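Local coordinates for protein nitrate reductase (Ulva prolifera, PDB 5YLY) that probably catalyses the NADH-dependent reduction of nitrate to nitrite, the first step of nitrate assimilation, its cytochrome b5 reductase domain carrying FAD, at residues I165-G170 with T192-L197; T175-V180 with I260-G265. All coordinates share one frame; numbering follows the deposited sequence.

Interaction 1: residues I165-G170 with T192-L197; sequences INMIAG and TEIRLL
Segments 165-170 and 192-197, which meet through pairs such as Met167 and Leu196, hold the two paired strands of a right-handed beta-alpha-beta crossover in the Rossmann-like NAD-binding domain of the reductase, joined through helix 174-185. They are parallel: the short axes approach to 4.7 Å with 20° between their directions, and Ile165, Asn166, Met167 and Ile168 pair with Ile194, Arg195, Leu196 and Leu197 in turn, the CA atoms of each pair no more than 4.9 Å apart. Five backbone hydrogen bonds alternate across the pair: Ile165 N to Glu193 O, Arg195 N to Ile165 O, Met167 N to Arg195 O (2.7 Å), Leu197 N to Met167 O, and Ala169 N to Leu197 O.

On one face, the extended Met167 chain lays its SD 3.8 Å from Ile194 CG2, the two side chains crossing at a slant. Leu196 has CG anti to the backbone N (chi1 169°), which brings CD1 toward the partner strand, 3.5 Å from Met167 O and 3.7 Å from Met167 CB. On the other face Asn166 OD1 lies 3.7 Å from Arg195 CB, while its ND2 hydrogen-bonds Phe253 O and Ser261 OG. The arginine chain bends at chi2 (-65°), and NH1 folds back 2.9 Å to Ile194 O, coming from above that carbonyl's plane although the oxygen lies in the guanidinium plane. Helix 174-185 packs on Ile165 and Met167; strand 259-264 flanks 165-170, and strand 223-229 flanks 192-197.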
loop_
_atom_site.group_PDB
_atom_site.type_symbol
_atom_site.label_atom_id
_atom_site.label_comp_id
_atom_site.label_asym_id
_atom_site.label_seq_id
_atom_site.Cartn_x
_atom_site.Cartn_y
_atom_site.Cartn_z
ATOM N N ILE A 165 -3.590 8.299 -12.772
ATOM C CA ILE A 165 -3.300 8.344 -11.337
ATOM C C ILE A 165 -1.819 8.220 -11.118
ATOM O O ILE A 165 -1.232 7.190 -11.479
ATOM C CB ILE A 165 -4.060 7.240 -10.517
ATOM C CG1 ILE A 165 -5.604 7.328 -10.717
ATOM C CG2 ILE A 165 -3.672 7.318 -9.022
ATOM C CD1 ILE A 165 -6.436 6.226 -9.995
ATOM N N ASN A 166 -1.234 9.224 -10.433
ATOM C CA ASN A 166 0.141 9.164 -9.971
ATOM C C ASN A 166 0.103 8.515 -8.605
ATOM O O ASN A 166 -0.797 8.803 -7.821
ATOM C CB ASN A 166 0.706 10.582 -9.788
ATOM C CG ASN A 166 1.103 11.248 -11.056
ATOM O OD1 ASN A 166 1.439 10.588 -12.040
ATOM N ND2 ASN A 166 1.112 12.588 -11.040
ATOM N N MET A 167 1.097 7.695 -8.290
ATOM C CA MET A 167 1.200 7.067 -6.989
ATOM C C MET A 167 2.591 7.266 -6.452
ATOM O O MET A 167 3.577 6.976 -7.145
ATOM C CB MET A 167 0.905 5.564 -7.097
ATOM C CG MET A 167 -0.460 5.276 -7.658
ATOM S SD MET A 167 -0.691 3.520 -7.789
ATOM C CE MET A 167 -2.383 3.517 -8.163
ATOM N N ILE A 168 2.680 7.790 -5.228
ATOM C CA ILE A 168 3.978 7.945 -4.603
ATOM C C ILE A 168 3.933 7.164 -3.304
ATOM O O ILE A 168 3.120 7.468 -2.431
ATOM C CB ILE A 168 4.444 9.404 -4.376
ATOM C CG1 ILE A 168 4.305 10.278 -5.647
ATOM C CG2 ILE A 168 5.875 9.414 -3.810
ATOM C CD1 ILE A 168 4.799 11.803 -5.390
ATOM N N ALA A 169 4.820 6.190 -3.183
ATOM C CA ALA A 169 4.921 5.370 -1.988
ATOM C C ALA A 169 6.317 5.385 -1.433
ATOM O O ALA A 169 7.291 5.455 -2.182
ATOM C CB ALA A 169 4.513 3.929 -2.310
ATOM N N GLY A 170 6.396 5.235 -0.122
ATOM C CA GLY A 170 7.644 5.071 0.613
ATOM C C GLY A 170 7.506 3.856 1.507
ATOM O O GLY A 170 6.494 3.724 2.197
ATOM N N THR A 192 -7.828 3.427 -17.121
ATOM C CA THR A 192 -7.064 4.384 -16.319
ATOM C C THR A 192 -5.568 4.045 -16.386
ATOM O O THR A 192 -5.205 2.864 -16.367
ATOM C CB THR A 192 -7.580 4.380 -14.853
ATOM O OG1 THR A 192 -8.985 4.608 -14.889
ATOM C CG2 THR A 192 -6.904 5.462 -13.984
ATOM N N GLU A 193 -4.722 5.063 -16.563
ATOM C CA GLU A 193 -3.266 4.914 -16.624
ATOM C C GLU A 193 -2.681 5.219 -15.236
ATOM O O GLU A 193 -3.248 6.008 -14.461
ATOM C CB GLU A 193 -2.628 5.874 -17.638
ATOM C CG GLU A 193 -3.095 5.747 -19.069
ATOM C CD GLU A 193 -2.472 6.822 -19.938
ATOM O OE1 GLU A 193 -3.048 7.929 -20.041
ATOM O OE2 GLU A 193 -1.375 6.570 -20.480
ATOM N N ILE A 194 -1.531 4.625 -14.952
ATOM C CA ILE A 194 -0.893 4.766 -13.639
ATOM C C ILE A 194 0.587 5.052 -13.781
ATOM O O ILE A 194 1.245 4.471 -14.636
ATOM C CB ILE A 194 -1.078 3.434 -12.819
ATOM C CG1 ILE A 194 -2.569 3.110 -12.525
ATOM C CG2 ILE A 194 -0.247 3.419 -11.518
ATOM C CD1 ILE A 194 -2.753 1.574 -12.169
ATOM N N ARG A 195 1.121 5.888 -12.881
ATOM C CA ARG A 195 2.560 6.079 -12.757
ATOM C C ARG A 195 2.904 5.887 -11.301
ATOM O O ARG A 195 2.325 6.559 -10.451
ATOM C CB ARG A 195 3.017 7.488 -13.221
ATOM C CG ARG A 195 2.889 7.692 -14.735
ATOM C CD ARG A 195 3.816 6.790 -15.532
ATOM N NE ARG A 195 3.679 7.015 -16.976
ATOM C CZ ARG A 195 2.796 6.403 -17.769
ATOM N NH1 ARG A 195 1.929 5.522 -17.264
ATOM N NH2 ARG A 195 2.746 6.696 -19.065
ATOM N N LEU A 196 3.824 4.973 -11.002
ATOM C CA LEU A 196 4.242 4.784 -9.622
ATOM C C LEU A 196 5.674 5.238 -9.420
ATOM O O LEU A 196 6.569 4.890 -10.211
ATOM C CB LEU A 196 4.089 3.287 -9.229
ATOM C CG LEU A 196 4.724 2.857 -7.877
ATOM C CD1 LEU A 196 4.003 3.508 -6.680
ATOM C CD2 LEU A 196 4.705 1.312 -7.740
ATOM N N LEU A 197 5.893 5.977 -8.327
ATOM C CA LEU A 197 7.225 6.380 -7.898
ATOM C C LEU A 197 7.401 5.774 -6.500
ATOM O O LEU A 197 6.621 6.059 -5.596
ATOM C CB LEU A 197 7.393 7.904 -7.933
ATOM C CG LEU A 197 8.727 8.472 -7.363
ATOM C CD1 LEU A 197 9.951 7.869 -8.072
ATOM C CD2 LEU A 197 8.792 9.975 -7.544
#

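Interaction 2: residues T175-V180 with I260-G265; sequences TPMYQV and ISVLCG. With FAD (flavin-adenine dinucleotide), chain C.
Helix 175-180 runs over strand 260-264 at 141° between their N-to-C directions, with 8.6 Å between the short axes and the CA atoms of Pro176 and Cys264 7.2 Å apart. This is helix-on-sheet packing in the Rossmann-like NAD-binding domain, at the helix end that meets the flavin; no hydrogen bond crosses the pair, and its contacts are apolar.

Met177 makes most of the contact. With CG beside the backbone N and the chain bent at chi2 (-49°), it turns its thioether onto the strand, where SD lies 3.7 Å from Val262 CG2, the two side chains lying alongside with their ends pointing opposite ways. Beyond the sulfur, CE rests on the strand backbone, 3.4 Å from Cys264 N and close to Val262 O and Leu263 C, and it also meets Cys264 CB. Met167 and Ala169 of the adjoining strand touch the same methionine, while Leu263 points away from the helix, toward helix 267-280.

Thr175 carries the polar contact to the cofactor. With chi1 at 60°, its OG1 is turned toward the flavin and donates a 2.7 Å hydrogen bond to FAD O4, the flavin C4 carbonyl oxygen, with CG2 3.4 Å from that same O4. A valine here lacks the hydroxyl, and the pyrimidine end of the isoalloxazine would probably be held less firmly at O4. Thr91, one of the likely FAD-binding residues, packs against Pro176. The proline ring reaches both ways: its CG lies 3.8 Å from Cys264 SG and also 3.8 Å from FAD C6, on the benzenoid part of the flavin.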
loop_
_atom_site.group_PDB
_atom_site.type_symbol
_atom_site.label_atom_id
_atom_site.label_comp_id
_atom_site.label_asym_id
_atom_site.label_seq_id
_atom_site.Cartn_x
_atom_site.Cartn_y
_atom_site.Cartn_z
ATOM N N THR A 175 1.602 -0.970 -0.113
ATOM C CA THR A 175 0.394 -1.834 -0.263
ATOM C C THR A 175 -0.900 -1.045 -0.542
ATOM O O THR A 175 -1.646 -1.544 -1.393
ATOM C CB THR A 175 0.256 -2.828 0.855
ATOM O OG1 THR A 175 0.147 -2.126 2.079
ATOM C CG2 THR A 175 1.454 -3.801 0.898
ATOM N N PRO A 176 -1.148 0.196 -0.043
ATOM C CA PRO A 176 -2.346 0.921 -0.516
ATOM C C PRO A 176 -2.272 1.171 -2.023
ATOM O O PRO A 176 -3.285 1.083 -2.690
ATOM C CB PRO A 176 -2.303 2.223 0.298
ATOM C CG PRO A 176 -1.604 1.826 1.588
ATOM C CD PRO A 176 -0.488 0.945 1.044
ATOM N N MET A 177 -1.058 1.454 -2.576
ATOM C CA MET A 177 -0.887 1.668 -4.036
ATOM C C MET A 177 -1.118 0.369 -4.795
ATOM O O MET A 177 -1.866 0.354 -5.771
ATOM C CB MET A 177 0.532 2.207 -4.388
ATOM C CG MET A 177 0.885 3.479 -3.677
ATOM S SD MET A 177 -0.433 4.707 -3.820
ATOM C CE MET A 177 0.086 5.837 -2.580
ATOM N N TYR A 178 -0.487 -0.716 -4.339
ATOM C CA TYR A 178 -0.606 -2.040 -4.967
ATOM C C TYR A 178 -2.101 -2.490 -5.088
ATOM O O TYR A 178 -2.523 -2.995 -6.128
ATOM C CB TYR A 178 0.224 -3.020 -4.136
ATOM C CG TYR A 178 0.382 -4.391 -4.742
ATOM C CD1 TYR A 178 0.986 -4.565 -5.986
ATOM C CD2 TYR A 178 -0.075 -5.521 -4.076
ATOM C CE1 TYR A 178 1.148 -5.839 -6.545
ATOM C CE2 TYR A 178 0.132 -6.805 -4.601
ATOM C CZ TYR A 178 0.730 -6.958 -5.842
ATOM O OH TYR A 178 0.915 -8.234 -6.351
ATOM N N GLN A 179 -2.898 -2.229 -4.065
ATOM C CA GLN A 179 -4.316 -2.597 -4.075
ATOM C C GLN A 179 -5.052 -1.837 -5.226
ATOM O O GLN A 179 -5.830 -2.439 -5.990
ATOM C CB GLN A 179 -4.965 -2.241 -2.715
ATOM C CG GLN A 179 -6.449 -2.620 -2.636
ATOM C CD GLN A 179 -7.154 -1.749 -1.651
ATOM O OE1 GLN A 179 -7.318 -0.559 -1.880
ATOM N NE2 GLN A 179 -7.508 -2.290 -0.494
ATOM N N VAL A 180 -4.780 -0.516 -5.349
ATOM C CA VAL A 180 -5.398 0.317 -6.398
ATOM C C VAL A 180 -4.889 -0.115 -7.777
ATOM O O VAL A 180 -5.692 -0.252 -8.716
ATOM C CB VAL A 180 -5.186 1.842 -6.109
ATOM C CG1 VAL A 180 -5.782 2.710 -7.236
ATOM C CG2 VAL A 180 -5.833 2.225 -4.779
ATOM N N ILE A 260 -4.942 12.694 -10.909
ATOM C CA ILE A 260 -4.794 12.842 -9.461
ATOM C C ILE A 260 -3.482 12.203 -9.051
ATOM O O ILE A 260 -2.893 11.438 -9.824
ATOM C CB ILE A 260 -6.003 12.296 -8.631
ATOM C CG1 ILE A 260 -6.164 10.745 -8.798
ATOM C CG2 ILE A 260 -7.298 13.078 -8.949
ATOM C CD1 ILE A 260 -7.143 10.098 -7.795
ATOM N N SER A 261 -3.023 12.514 -7.837
ATOM C CA SER A 261 -1.845 11.889 -7.249
ATOM C C SER A 261 -2.276 11.375 -5.894
ATOM O O SER A 261 -3.015 12.073 -5.188
ATOM C CB SER A 261 -0.691 12.884 -7.088
ATOM O OG SER A 261 -0.281 13.415 -8.335
ATOM N N VAL A 262 -1.896 10.126 -5.575
ATOM C CA VAL A 262 -2.205 9.510 -4.282
ATOM C C VAL A 262 -0.899 9.173 -3.599
ATOM O O VAL A 262 0.070 8.820 -4.268
ATOM C CB VAL A 262 -3.233 8.345 -4.337
ATOM C CG1 VAL A 262 -4.604 8.849 -4.778
ATOM C CG2 VAL A 262 -2.747 7.204 -5.241
ATOM N N LEU A 263 -0.838 9.317 -2.283
ATOM C CA LEU A 263 0.413 9.199 -1.555
ATOM C C LEU A 263 0.285 8.388 -0.310
ATOM O O LEU A 263 -0.708 8.511 0.401
ATOM C CB LEU A 263 0.872 10.619 -1.117
ATOM C CG LEU A 263 1.241 11.642 -2.209
ATOM C CD1 LEU A 263 0.017 12.389 -2.702
ATOM C CD2 LEU A 263 2.115 12.722 -1.612
ATOM N N CYS A 264 1.330 7.612 -0.006
ATOM C CA CYS A 264 1.403 6.868 1.239
ATOM C C CYS A 264 2.844 6.602 1.587
ATOM O O CYS A 264 3.580 5.988 0.820
ATOM C CB CYS A 264 0.579 5.584 1.206
ATOM S SG CYS A 264 0.407 4.811 2.835
ATOM N N GLY A 265 3.244 7.106 2.732
ATOM C CA GLY A 265 4.604 6.930 3.198
ATOM C C GLY A 265 4.860 7.664 4.486
ATOM O O GLY A 265 3.948 8.301 5.028
HETATM P PA FAD C . 6.421 0.563 15.605
HETATM O O1A FAD C . 6.595 -0.007 16.963
HETATM O O2A FAD C . 5.143 1.344 15.410
HETATM O O5B FAD C . 7.736 1.453 15.264
HETATM C C5B FAD C . 7.591 2.744 14.633
HETATM C C4B FAD C . 8.554 2.874 13.479
HETATM O O4B FAD C . 9.912 2.640 13.914
HETATM C C3B FAD C . 8.361 1.892 12.333
HETATM O O3B FAD C . 7.269 2.257 11.492
HETATM C C2B FAD C . 9.717 1.963 11.626
HETATM O O2B FAD C . 9.778 3.024 10.680
HETATM C C1B FAD C . 10.687 2.221 12.797
HETATM N N9A FAD C . 11.494 1.063 13.183
HETATM C C8A FAD C . 11.371 0.319 14.329
HETATM N N7A FAD C . 12.206 -0.690 14.405
HETATM C C5A FAD C . 12.924 -0.612 13.222
HETATM C C6A FAD C . 13.927 -1.433 12.661
HETATM N N6A FAD C . 14.265 -2.629 13.149
HETATM N N1A FAD C . 14.462 -1.054 11.477
HETATM C C2A FAD C . 13.985 0.044 10.877
HETATM N N3A FAD C . 13.007 0.862 11.283
HETATM C C4A FAD C . 12.513 0.476 12.468
HETATM N N1 FAD C . 3.027 -2.184 6.950
HETATM C C2 FAD C . 3.320 -3.389 6.367
HETATM O O2 FAD C . 4.335 -4.018 6.701
HETATM N N3 FAD C . 2.460 -3.910 5.386
HETATM C C4 FAD C . 1.296 -3.304 4.918
HETATM O O4 FAD C . 0.569 -3.876 4.130
HETATM C C4X FAD C . 1.012 -2.005 5.525
HETATM N N5 FAD C . -0.045 -1.345 5.114
HETATM C C5X FAD C . -0.290 -0.087 5.668
HETATM C C6 FAD C . -1.399 0.642 5.214
HETATM C C7 FAD C . -1.690 1.902 5.737
HETATM C C7M FAD C . -2.875 2.660 5.192
HETATM C C8 FAD C . -0.852 2.459 6.743
HETATM C C8M FAD C . -1.165 3.804 7.370
HETATM C C9 FAD C . 0.262 1.742 7.178
HETATM C C9A FAD C . 0.547 0.473 6.655
HETATM N N10 FAD C . 1.662 -0.302 7.104
HETATM C C10 FAD C . 1.940 -1.533 6.547
HETATM C "C1'" FAD C . 2.472 0.106 8.266
HETATM C "C2'" FAD C . 1.931 -0.439 9.589
HETATM O "O2'" FAD C . 0.741 0.253 9.972
HETATM C "C3'" FAD C . 2.945 -0.342 10.729
HETATM O "O3'" FAD C . 3.325 1.015 10.924
HETATM C "C4'" FAD C . 4.172 -1.241 10.559
HETATM O "O4'" FAD C . 3.750 -2.605 10.552
HETATM C "C5'" FAD C . 5.219 -1.050 11.639
HETATM O "O5'" FAD C . 4.570 -1.097 12.928
HETATM P P FAD C . 5.314 -1.698 14.222
HETATM O O1P FAD C . 4.354 -1.762 15.347
HETATM O O2P FAD C . 6.046 -2.969 13.866
HETATM O O3P FAD C . 6.414 -0.583 14.492
#

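In the fold
The centres of interactions 1 and 2 are 7 Å apart, and both belong to the one parallel sheet of the NAD-binding domain. Along the chain their segments alternate: strand 165-170, helix 175-180, segment 192-197, then segment 260-265. Helix 174-185 is therefore the connection of the crossover in interaction 1 and one partner in interaction 2. Strand 164-170 lies between 193-200 and 259-264 in the sheet; probable backbone hydrogen bonds from Asn166 to Ile260 and Val262 tie the two contacts together. Packing of Met177 CE on Ile168 O and of Met167 CE on Val180 CG1 adds a second link. The same helix thus packs on the sheet and, at its N-terminal end, touches the flavin.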